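Local coordinates for putative peptide ABC-transport system periplasmic peptide-binding protein (PDB 4OEV), which binds nickel(II), here together with oxalate, outside the cytoplasm and probably hands it to an ABC-type importer, at residues 10-15 with 479-484; 16-21 with 27-32; 153-158 with 166-171. All coordinates share one frame; numbering follows the deposited sequence.

How the interactions relate
From the N terminus, strand 6-11 forms one edge of a four-stranded mixed sheet and runs out into residues 10-15. Interaction 1 brings these residues to 479-484, almost at the other end of the chain, beside the nickel site. The loop it closes spans most of the protein and encloses the other two contacts. Interaction 2 comes next and closes a short loop, from 16-21 back to 27-32, where helix 30-33 begins. Interaction 3 follows in series. It joins 153-158 to 166-171, on strand 163-169 at the other edge of the same sheet. I15 bridges the first two contacts, packing its side chain on V29 and I30. Segment 16-21 also touches segment 153-158.

Interaction 1: residues 10-15 with 479-484; sequences AVENEI and GHHGVG. With NI (nickel (II) ion), chain C; OXL (oxalate ion), chain D.
E12 and N13 meet H481 at the nickel site of this extracytoplasmic binding protein. H481 carries a His-carboxylate hydrogen bond on one ring nitrogen and the metal on the other. Its ND1 donates to E12 OE1 at 2.9 Å. The bond is bent, with an N-H...O angle of 133°. The oxygen is tilted out of the imidazole plane, and the donor reaches it from above the carboxylate plane. Carboxylate and ring stand 78° apart. E12 spans the gap with an extended chain, CG lying anti to the backbone N (chi1 -177°). N13 approaches differently. Its amide stands steeply on the ring, and ND2 sits over the centre of one face, 3.3 Å from H481 CG. ND2 and ND1 are both donors, so this is packing and not a bond. With the nickel bond at NE2, both side chains would limit rotation of the ring. The carboxylate would probably polarise the imidazole and favour metal binding at its far nitrogen. There H481 NE2 binds nickel at 2.2 Å, and H480 NE2 binds it at 2.1 Å. H26 NE2, two oxygens of a chelating oxalate and a water complete six-coordination. D240 accepts from H480 ND1, so H480 and H481 each have a carboxylate behind ND1. R344 is hydrogen-bonded to the oxalate. A second water links the segments, donating to E12 OE1 at 2.8 Å and to H481 O at 3.0 Å.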
loop_
_atom_site.group_PDB
_atom_site.type_symbol
_atom_site.label_atom_id
_atom_site.label_comp_id
_atom_site.label_asym_id
_atom_site.label_seq_id
_atom_site.Cartn_x
_atom_site.Cartn_y
_atom_site.Cartn_z
ATOM N N ALA A 10 -16.257 7.725 2.035
ATOM C CA ALA A 10 -15.814 7.252 0.741
ATOM C C ALA A 10 -14.415 6.669 0.834
ATOM O O ALA A 10 -13.515 7.248 1.455
ATOM C CB ALA A 10 -15.818 8.418 -0.301
ATOM N N VAL A 11 -14.222 5.551 0.150
ATOM C CA VAL A 11 -12.900 4.935 0.049
ATOM C C VAL A 11 -12.629 4.518 -1.398
ATOM O O VAL A 11 -13.498 3.919 -2.040
ATOM C CB VAL A 11 -12.777 3.728 0.990
ATOM C CG1 VAL A 11 -11.465 2.992 0.717
ATOM C CG2 VAL A 11 -12.804 4.223 2.440
ATOM N N GLU A 12 -11.443 4.836 -1.904
ATOM C CA GLU A 12 -11.133 4.563 -3.350
ATOM C C GLU A 12 -11.234 3.069 -3.761
ATOM O O GLU A 12 -11.882 2.732 -4.775
ATOM C CB GLU A 12 -9.763 5.099 -3.686
ATOM C CG GLU A 12 -9.367 4.924 -5.175
ATOM C CD GLU A 12 -7.939 5.251 -5.403
ATOM O OE1 GLU A 12 -7.279 5.604 -4.405
ATOM O OE2 GLU A 12 -7.459 5.157 -6.566
ATOM N N ASN A 13 -10.641 2.188 -2.938
ATOM C CA ASN A 13 -10.519 0.766 -3.240
ATOM C C ASN A 13 -11.401 -0.071 -2.332
ATOM O O ASN A 13 -11.675 0.325 -1.203
ATOM C CB ASN A 13 -9.059 0.330 -3.083
ATOM C CG ASN A 13 -8.141 1.105 -3.982
ATOM O OD1 ASN A 13 -8.130 0.876 -5.185
ATOM N ND2 ASN A 13 -7.368 2.036 -3.413
ATOM N N GLU A 14 -11.865 -1.197 -2.847
ATOM C CA GLU A 14 -12.603 -2.155 -2.085
ATOM C C GLU A 14 -11.813 -3.465 -2.107
ATOM O O GLU A 14 -10.716 -3.541 -2.681
ATOM C CB GLU A 14 -14.009 -2.329 -2.654
ATOM C CG GLU A 14 -14.045 -2.699 -4.121
ATOM C CD GLU A 14 -15.456 -2.919 -4.641
ATOM O OE1 GLU A 14 -16.409 -2.884 -3.824
ATOM O OE2 GLU A 14 -15.601 -3.143 -5.868
ATOM N N ILE A 15 -12.358 -4.475 -1.461
ATOM C CA ILE A 15 -11.756 -5.807 -1.492
ATOM C C ILE A 15 -12.855 -6.858 -1.629
ATOM O O ILE A 15 -13.927 -6.737 -0.998
ATOM C CB ILE A 15 -10.903 -6.048 -0.244
ATOM C CG1 ILE A 15 -10.248 -7.441 -0.295
ATOM C CG2 ILE A 15 -11.760 -5.946 1.072
ATOM C CD1 ILE A 15 -9.053 -7.523 0.609
ATOM N N GLY A 479 -0.425 5.337 4.357
ATOM C CA GLY A 479 0.225 4.465 3.400
ATOM C C GLY A 479 -0.315 4.760 2.021
ATOM O O GLY A 479 -0.970 5.787 1.776
ATOM N N HIS A 480 -0.010 3.834 1.140
ATOM C CA HIS A 480 -0.435 3.814 -0.251
ATOM C C HIS A 480 -1.968 3.962 -0.350
ATOM O O HIS A 480 -2.717 3.330 0.417
ATOM C CB HIS A 480 0.080 2.520 -0.860
ATOM C CG HIS A 480 -0.310 2.312 -2.271
ATOM N ND1 HIS A 480 -0.114 3.279 -3.245
ATOM C CD2 HIS A 480 -0.876 1.252 -2.892
ATOM C CE1 HIS A 480 -0.557 2.824 -4.401
ATOM N NE2 HIS A 480 -1.008 1.593 -4.239
ATOM N N HIS A 481 -2.395 4.871 -1.233
ATOM C CA HIS A 481 -3.780 5.329 -1.417
ATOM C C HIS A 481 -4.338 6.034 -0.202
ATOM O O HIS A 481 -5.543 6.194 -0.121
ATOM C CB HIS A 481 -4.770 4.203 -1.799
ATOM C CG HIS A 481 -4.474 3.534 -3.114
ATOM N ND1 HIS A 481 -4.806 4.088 -4.343
ATOM C CD2 HIS A 481 -3.912 2.329 -3.386
ATOM C CE1 HIS A 481 -4.433 3.260 -5.310
ATOM N NE2 HIS A 481 -3.897 2.180 -4.755
ATOM N N GLY A 482 -3.474 6.473 0.717
ATOM C CA GLY A 482 -3.911 7.134 1.921
ATOM C C GLY A 482 -4.513 6.156 2.926
ATOM O O GLY A 482 -5.045 6.580 3.984
ATOM N N VAL A 483 -4.422 4.856 2.621
ATOM C CA VAL A 483 -4.945 3.829 3.562
ATOM C C VAL A 483 -4.418 4.104 4.943
ATOM O O VAL A 483 -3.226 4.432 5.148
ATOM C CB VAL A 483 -4.618 2.388 3.094
ATOM C CG1 VAL A 483 -4.809 1.356 4.195
ATOM C CG2 VAL A 483 -5.541 1.999 1.874
ATOM N N GLY A 484 -5.330 4.049 5.911
ATOM C CA GLY A 484 -4.960 4.368 7.253
ATOM C C GLY A 484 -5.650 5.620 7.693
ATOM O O GLY A 484 -5.594 5.939 8.859
HETATM NI NI NI C . -2.470 0.656 -5.392
HETATM C C1 OXL D . -1.005 1.162 -7.724
HETATM C C2 OXL D . -0.795 -0.282 -7.284
HETATM O O1 OXL D . -0.366 1.722 -8.712
HETATM O O2 OXL D . -0.444 -1.082 -8.170
HETATM O O3 OXL D . -1.883 1.789 -7.096
HETATM O O4 OXL D . -1.112 -0.699 -6.108
HETATM O O HOH W 1 -7.640 7.103 -2.096
HETATM O O HOH W 2 -3.912 -0.136 -6.479
#

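Interaction 2: residues 16-21 with 27-32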
loop_
_atom_site.group_PDB
_atom_site.type_symbol
_atom_site.label_atom_id
_atom_site.label_comp_id
_atom_site.label_asym_id
_atom_site.label_seq_id
_atom_site.Cartn_x
_atom_site.Cartn_y
_atom_site.Cartn_z
ATOM N N ALA A 16 -12.629 -7.877 -2.459
ATOM C CA ALA A 16 -13.667 -8.894 -2.665
ATOM C C ALA A 16 -13.779 -9.891 -1.519
ATOM O O ALA A 16 -14.785 -10.581 -1.407
ATOM C CB ALA A 16 -13.437 -9.656 -3.955
ATOM N N ARG A 17 -12.747 -10.020 -0.697
ATOM C CA ARG A 17 -12.820 -10.979 0.429
ATOM C C ARG A 17 -12.411 -10.229 1.684
ATOM O O ARG A 17 -11.264 -9.766 1.799
ATOM C CB ARG A 17 -11.911 -12.194 0.177
ATOM C CG ARG A 17 -12.356 -13.095 -0.951
ATOM C CD ARG A 17 -11.334 -14.211 -1.207
ATOM N NE ARG A 17 -10.150 -13.725 -1.903
ATOM C CZ ARG A 17 -9.130 -14.491 -2.282
ATOM N NH1 ARG A 17 -9.105 -15.795 -2.028
ATOM N NH2 ARG A 17 -8.117 -13.954 -2.920
ATOM N N ILE A 18 -13.369 -9.986 2.579
ATOM C CA ILE A 18 -13.054 -9.231 3.774
ATOM C C ILE A 18 -12.464 -10.197 4.778
ATOM O O ILE A 18 -13.117 -10.618 5.735
ATOM C CB ILE A 18 -14.282 -8.474 4.348
ATOM C CG1 ILE A 18 -14.853 -7.510 3.283
ATOM C CG2 ILE A 18 -13.862 -7.650 5.573
ATOM C CD1 ILE A 18 -16.206 -6.858 3.676
ATOM N N ASN A 19 -11.196 -10.497 4.562
ATOM C CA ASN A 19 -10.503 -11.545 5.292
ATOM C C ASN A 19 -9.041 -11.147 5.342
ATOM O O ASN A 19 -8.423 -10.947 4.297
ATOM C CB ASN A 19 -10.725 -12.875 4.578
ATOM C CG ASN A 19 -10.002 -14.026 5.212
ATOM O OD1 ASN A 19 -9.020 -13.872 5.936
ATOM N ND2 ASN A 19 -10.505 -15.207 4.955
ATOM N N PRO A 20 -8.507 -10.964 6.556
ATOM C CA PRO A 20 -7.101 -10.582 6.753
ATOM C C PRO A 20 -6.099 -11.400 5.888
ATOM O O PRO A 20 -5.103 -10.834 5.459
ATOM C CB PRO A 20 -6.881 -10.845 8.248
ATOM C CG PRO A 20 -8.243 -10.713 8.852
ATOM C CD PRO A 20 -9.277 -10.947 7.814
ATOM N N ALA A 21 -6.374 -12.683 5.625
ATOM C CA ALA A 21 -5.442 -13.503 4.846
ATOM C C ALA A 21 -5.250 -12.986 3.411
ATOM O O ALA A 21 -4.245 -13.345 2.768
ATOM C CB ALA A 21 -5.902 -14.929 4.805
ATOM N N ASP A 27 -7.597 -1.670 1.270
ATOM C CA ASP A 27 -8.966 -1.435 1.736
ATOM C C ASP A 27 -9.044 -0.787 3.116
ATOM O O ASP A 27 -8.034 -0.649 3.818
ATOM C CB ASP A 27 -9.733 -2.742 1.755
ATOM C CG ASP A 27 -9.265 -3.647 2.864
ATOM O OD1 ASP A 27 -9.791 -3.483 3.975
ATOM O OD2 ASP A 27 -8.369 -4.490 2.632
ATOM N N ALA A 28 -10.248 -0.355 3.482
ATOM C CA ALA A 28 -10.470 0.225 4.807
ATOM C C ALA A 28 -11.417 -0.633 5.651
ATOM O O ALA A 28 -11.828 -0.190 6.739
ATOM C CB ALA A 28 -11.015 1.673 4.705
ATOM N N VAL A 29 -11.776 -1.837 5.171
ATOM C CA VAL A 29 -12.827 -2.597 5.838
ATOM C C VAL A 29 -12.327 -3.775 6.703
ATOM O O VAL A 29 -12.951 -4.082 7.727
ATOM C CB VAL A 29 -13.895 -3.133 4.823
ATOM C CG1 VAL A 29 -14.708 -1.987 4.279
ATOM C CG2 VAL A 29 -13.245 -3.899 3.667
ATOM N N ILE A 30 -11.210 -4.408 6.325
ATOM C CA ILE A 30 -10.679 -5.504 7.130
ATOM C C ILE A 30 -10.311 -4.946 8.511
ATOM O O ILE A 30 -10.572 -5.594 9.527
ATOM C CB ILE A 30 -9.456 -6.219 6.472
ATOM C CG1 ILE A 30 -9.922 -6.879 5.172
ATOM C CG2 ILE A 30 -8.840 -7.278 7.483
ATOM C CD1 ILE A 30 -8.842 -7.625 4.345
ATOM N N ASN A 31 -9.741 -3.743 8.569
ATOM C CA ASN A 31 -9.394 -3.165 9.883
ATOM C C ASN A 31 -10.592 -2.659 10.707
ATOM O O ASN A 31 -10.418 -2.238 11.852
ATOM C CB ASN A 31 -8.390 -2.022 9.693
ATOM C CG ASN A 31 -6.974 -2.524 9.464
ATOM O OD1 ASN A 31 -6.531 -2.666 8.316
ATOM N ND2 ASN A 31 -6.247 -2.778 10.552
ATOM N N LEU A 32 -11.801 -2.695 10.143
ATOM C CA LEU A 32 -13.021 -2.377 10.922
ATOM C C LEU A 32 -13.530 -3.640 11.631
ATOM O O LEU A 32 -13.876 -3.628 12.824
ATOM C CB LEU A 32 -14.110 -1.835 10.013
ATOM C CG LEU A 32 -13.704 -0.594 9.215
ATOM C CD1 LEU A 32 -14.796 -0.197 8.254
ATOM C CD2 LEU A 32 -13.415 0.548 10.189
#
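D27 OD1 is gripped by two backbone amides where the chain turns into helix 30-33. I30 N donates to D27 OD1 at 2.9 Å in a nearly straight bond (176°), almost in line with the C-O bond. V29 N reaches the same oxygen at 2.8 Å on its anti lone pair, with a more bent geometry. These bonds form an Asx turn and an Asx motif. They hold V29 and I30 in place against segment 16-21. I30 lies at the middle of the contact. Its CG2 branch is set against the ring of P20, 3.7 Å from P20 CD and about as far from CG. The other branch leads to CD1, which is pressed on the backbone of the segment and comes within 3.3 Å of N19 O. I18 lies alongside, and its chain runs opposite to that of I30. I18 CG2 touches I30 CG1 at 4.0 Å. I18 CG1 touches V29 CG2 at 4.0 Å, the two side chains crossing at about a right angle. V29 CG1 lies anti to its carbonyl carbon (chi1 -70°), which leaves CG2 as the branch facing I18. I18 is the centre of an inverse gamma turn. N19 OD1 then accepts from A21 N at 2.9 Å in a second Asx turn. Segment 16-21 also bonds to segment 153-158, through I18 N to N154 O and N19 ND2 to N154 OD1. Behind the contact, I18 also packs on V174, and V29 on F176 and I194. I30 fits between I18 and P20 by apolar packing. With no polar bond between the two segments, their join depends on van der Waals contact.

Interaction 3: residues 153-158 with 166-171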
loop_
_atom_site.group_PDB
_atom_site.type_symbol
_atom_site.label_atom_id
_atom_site.label_comp_id
_atom_site.label_asym_id
_atom_site.label_seq_id
_atom_site.Cartn_x
_atom_site.Cartn_y
_atom_site.Cartn_z
ATOM N N PHE A 153 -17.775 -17.017 4.481
ATOM C CA PHE A 153 -17.176 -16.135 5.483
ATOM C C PHE A 153 -16.645 -14.843 4.912
ATOM O O PHE A 153 -16.837 -13.781 5.501
ATOM C CB PHE A 153 -16.008 -16.836 6.150
ATOM C CG PHE A 153 -15.334 -16.030 7.229
ATOM C CD1 PHE A 153 -14.216 -15.257 6.962
ATOM C CD2 PHE A 153 -15.801 -16.105 8.543
ATOM C CE1 PHE A 153 -13.597 -14.537 7.966
ATOM C CE2 PHE A 153 -15.188 -15.396 9.551
ATOM C CZ PHE A 153 -14.083 -14.615 9.274
ATOM N N ASN A 154 -15.951 -14.938 3.771
ATOM C CA ASN A 154 -15.283 -13.789 3.210
ATOM C C ASN A 154 -16.247 -12.678 2.842
ATOM O O ASN A 154 -15.830 -11.542 2.661
ATOM C CB ASN A 154 -14.440 -14.192 1.982
ATOM C CG ASN A 154 -13.344 -15.163 2.335
ATOM O OD1 ASN A 154 -12.895 -15.198 3.474
ATOM N ND2 ASN A 154 -12.899 -15.958 1.360
ATOM N N GLN A 155 -17.529 -12.998 2.701
ATOM C CA GLN A 155 -18.522 -11.950 2.454
ATOM C C GLN A 155 -19.462 -11.778 3.655
ATOM O O GLN A 155 -20.402 -11.006 3.584
ATOM C CB GLN A 155 -19.331 -12.256 1.191
ATOM C CG GLN A 155 -18.527 -12.227 -0.127
ATOM C CD GLN A 155 -17.662 -13.471 -0.311
ATOM O OE1 GLN A 155 -18.069 -14.578 0.034
ATOM N NE2 GLN A 155 -16.471 -13.290 -0.855
ATOM N N ASN A 156 -19.200 -12.512 4.739
ATOM C CA ASN A 156 -19.955 -12.416 6.011
ATOM C C ASN A 156 -18.986 -12.507 7.184
ATOM O O ASN A 156 -19.152 -13.365 8.050
ATOM C CB ASN A 156 -20.979 -13.549 6.131
ATOM C CG ASN A 156 -22.050 -13.494 5.067
ATOM O OD1 ASN A 156 -23.150 -12.984 5.303
ATOM N ND2 ASN A 156 -21.736 -14.014 3.877
ATOM N N PRO A 157 -17.965 -11.626 7.222
ATOM C CA PRO A 157 -16.835 -11.812 8.139
ATOM C C PRO A 157 -17.238 -11.655 9.603
ATOM O O PRO A 157 -18.046 -10.780 9.923
ATOM C CB PRO A 157 -15.861 -10.709 7.712
ATOM C CG PRO A 157 -16.750 -9.622 7.222
ATOM C CD PRO A 157 -17.893 -10.330 6.523
ATOM N N ILE A 158 -16.696 -12.516 10.467
ATOM C CA ILE A 158 -16.831 -12.368 11.904
ATOM C C ILE A 158 -15.431 -12.043 12.454
ATOM O O ILE A 158 -14.476 -12.774 12.165
ATOM C CB ILE A 158 -17.395 -13.654 12.562
ATOM C CG1 ILE A 158 -18.874 -13.861 12.215
ATOM C CG2 ILE A 158 -17.192 -13.609 14.053
ATOM C CD1 ILE A 158 -19.819 -12.801 12.822
ATOM N N VAL A 166 -22.660 -5.763 8.663
ATOM C CA VAL A 166 -24.121 -5.793 8.491
ATOM C C VAL A 166 -24.580 -6.264 7.107
ATOM O O VAL A 166 -25.313 -7.234 6.988
ATOM C CB VAL A 166 -24.760 -4.421 8.740
ATOM C CG1 VAL A 166 -26.241 -4.526 8.513
ATOM C CG2 VAL A 166 -24.471 -3.945 10.145
ATOM N N LYS A 167 -24.223 -5.533 6.059
ATOM C CA LYS A 167 -24.560 -5.986 4.721
ATOM C C LYS A 167 -23.656 -5.348 3.690
ATOM O O LYS A 167 -22.888 -4.430 3.989
ATOM C CB LYS A 167 -26.015 -5.690 4.388
ATOM C CG LYS A 167 -26.356 -4.230 4.174
ATOM C CD LYS A 167 -27.754 -4.149 3.568
ATOM C CE LYS A 167 -28.225 -2.710 3.419
ATOM N NZ LYS A 167 -29.565 -2.585 2.765
ATOM N N TRP A 168 -23.773 -5.826 2.463
ATOM C CA TRP A 168 -22.838 -5.422 1.430
ATOM C C TRP A 168 -23.557 -5.356 0.104
ATOM O O TRP A 168 -24.063 -6.356 -0.381
ATOM C CB TRP A 168 -21.681 -6.417 1.400
ATOM C CG TRP A 168 -20.565 -6.174 0.442
ATOM C CD1 TRP A 168 -20.442 -5.164 -0.480
ATOM C CD2 TRP A 168 -19.397 -6.985 0.313
ATOM N NE1 TRP A 168 -19.257 -5.307 -1.178
ATOM C CE2 TRP A 168 -18.597 -6.413 -0.709
ATOM C CE3 TRP A 168 -18.945 -8.142 0.969
ATOM C CZ2 TRP A 168 -17.369 -6.958 -1.096
ATOM C CZ3 TRP A 168 -17.729 -8.683 0.596
ATOM C CH2 TRP A 168 -16.946 -8.088 -0.448
ATOM N N LYS A 169 -23.596 -4.175 -0.491
ATOM C CA LYS A 169 -24.149 -4.036 -1.820
ATOM C C LYS A 169 -22.980 -3.952 -2.782
ATOM O O LYS A 169 -22.325 -2.923 -2.879
ATOM C CB LYS A 169 -25.037 -2.799 -1.892
ATOM C CG LYS A 169 -25.931 -2.697 -3.106
ATOM C CD LYS A 169 -27.079 -1.748 -2.774
ATOM C CE LYS A 169 -27.666 -1.058 -3.993
ATOM N NZ LYS A 169 -28.610 0.029 -3.579
ATOM N N LYS A 170 -22.740 -5.033 -3.514
ATOM C CA LYS A 170 -21.489 -5.207 -4.244
ATOM C C LYS A 170 -21.147 -4.050 -5.189
ATOM O O LYS A 170 -22.000 -3.585 -5.959
ATOM C CB LYS A 170 -21.530 -6.517 -5.028
ATOM C CG LYS A 170 -20.302 -6.760 -5.902
ATOM C CD LYS A 170 -19.078 -7.176 -5.099
ATOM C CE LYS A 170 -17.927 -7.540 -6.029
ATOM N NZ LYS A 170 -16.617 -7.538 -5.331
ATOM N N GLY A 171 -19.908 -3.562 -5.072
ATOM C CA GLY A 171 -19.418 -2.450 -5.878
ATOM C C GLY A 171 -19.869 -1.080 -5.391
ATOM O O GLY A 171 -19.361 -0.057 -5.848
#
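Q155 packs on W168 where the short 3-10 segment 153-155 approaches an edge strand of a mixed sheet. That strand, 163-169, forms a beta hairpin with strand 173-178. A classic beta bulge lies just before the tryptophan, where V166 and K167 both face E175. The glutamine can be followed outward. Q155 CB lies beside the six-membered part of the indole, 4.0 Å from W168 CZ3 and 4.1 Å from W168 CE3. Q155 CG makes the closest touch, 3.7 Å from W168 CZ3. The two side chains cross at a slant. The chain of Q155 then bends (chi2 76°), and CD carries the amide away from the indole. The amide plane ends only 28° from that of the indole. At the tip, NE2 bonds to A16 O, so the polar end is held by the loop that follows strand 6-11. The aliphatic part of the side chain thus serves the tryptophan and the amide serves the neighbouring loop. W168 meets Q155 with the CE3-CZ3 side of its benzene ring. CG is anti to the backbone N (chi1 -178°), which carries the indole off the strand toward the 3-10 segment. I18 and V174 also pack against W168. The 3-10 turn is closed by N156 N, which donates to F153 O at 2.8 Å. Inside segment 153-158 the chain folds back, and P157 CA lies over the centre of one face of the F153 ring. This is structural packing, away from the nickel site. N154 O lies near the plane of the indole at its edge, 4.0 Å from W168 CZ3, and accepts a bond from I18 N.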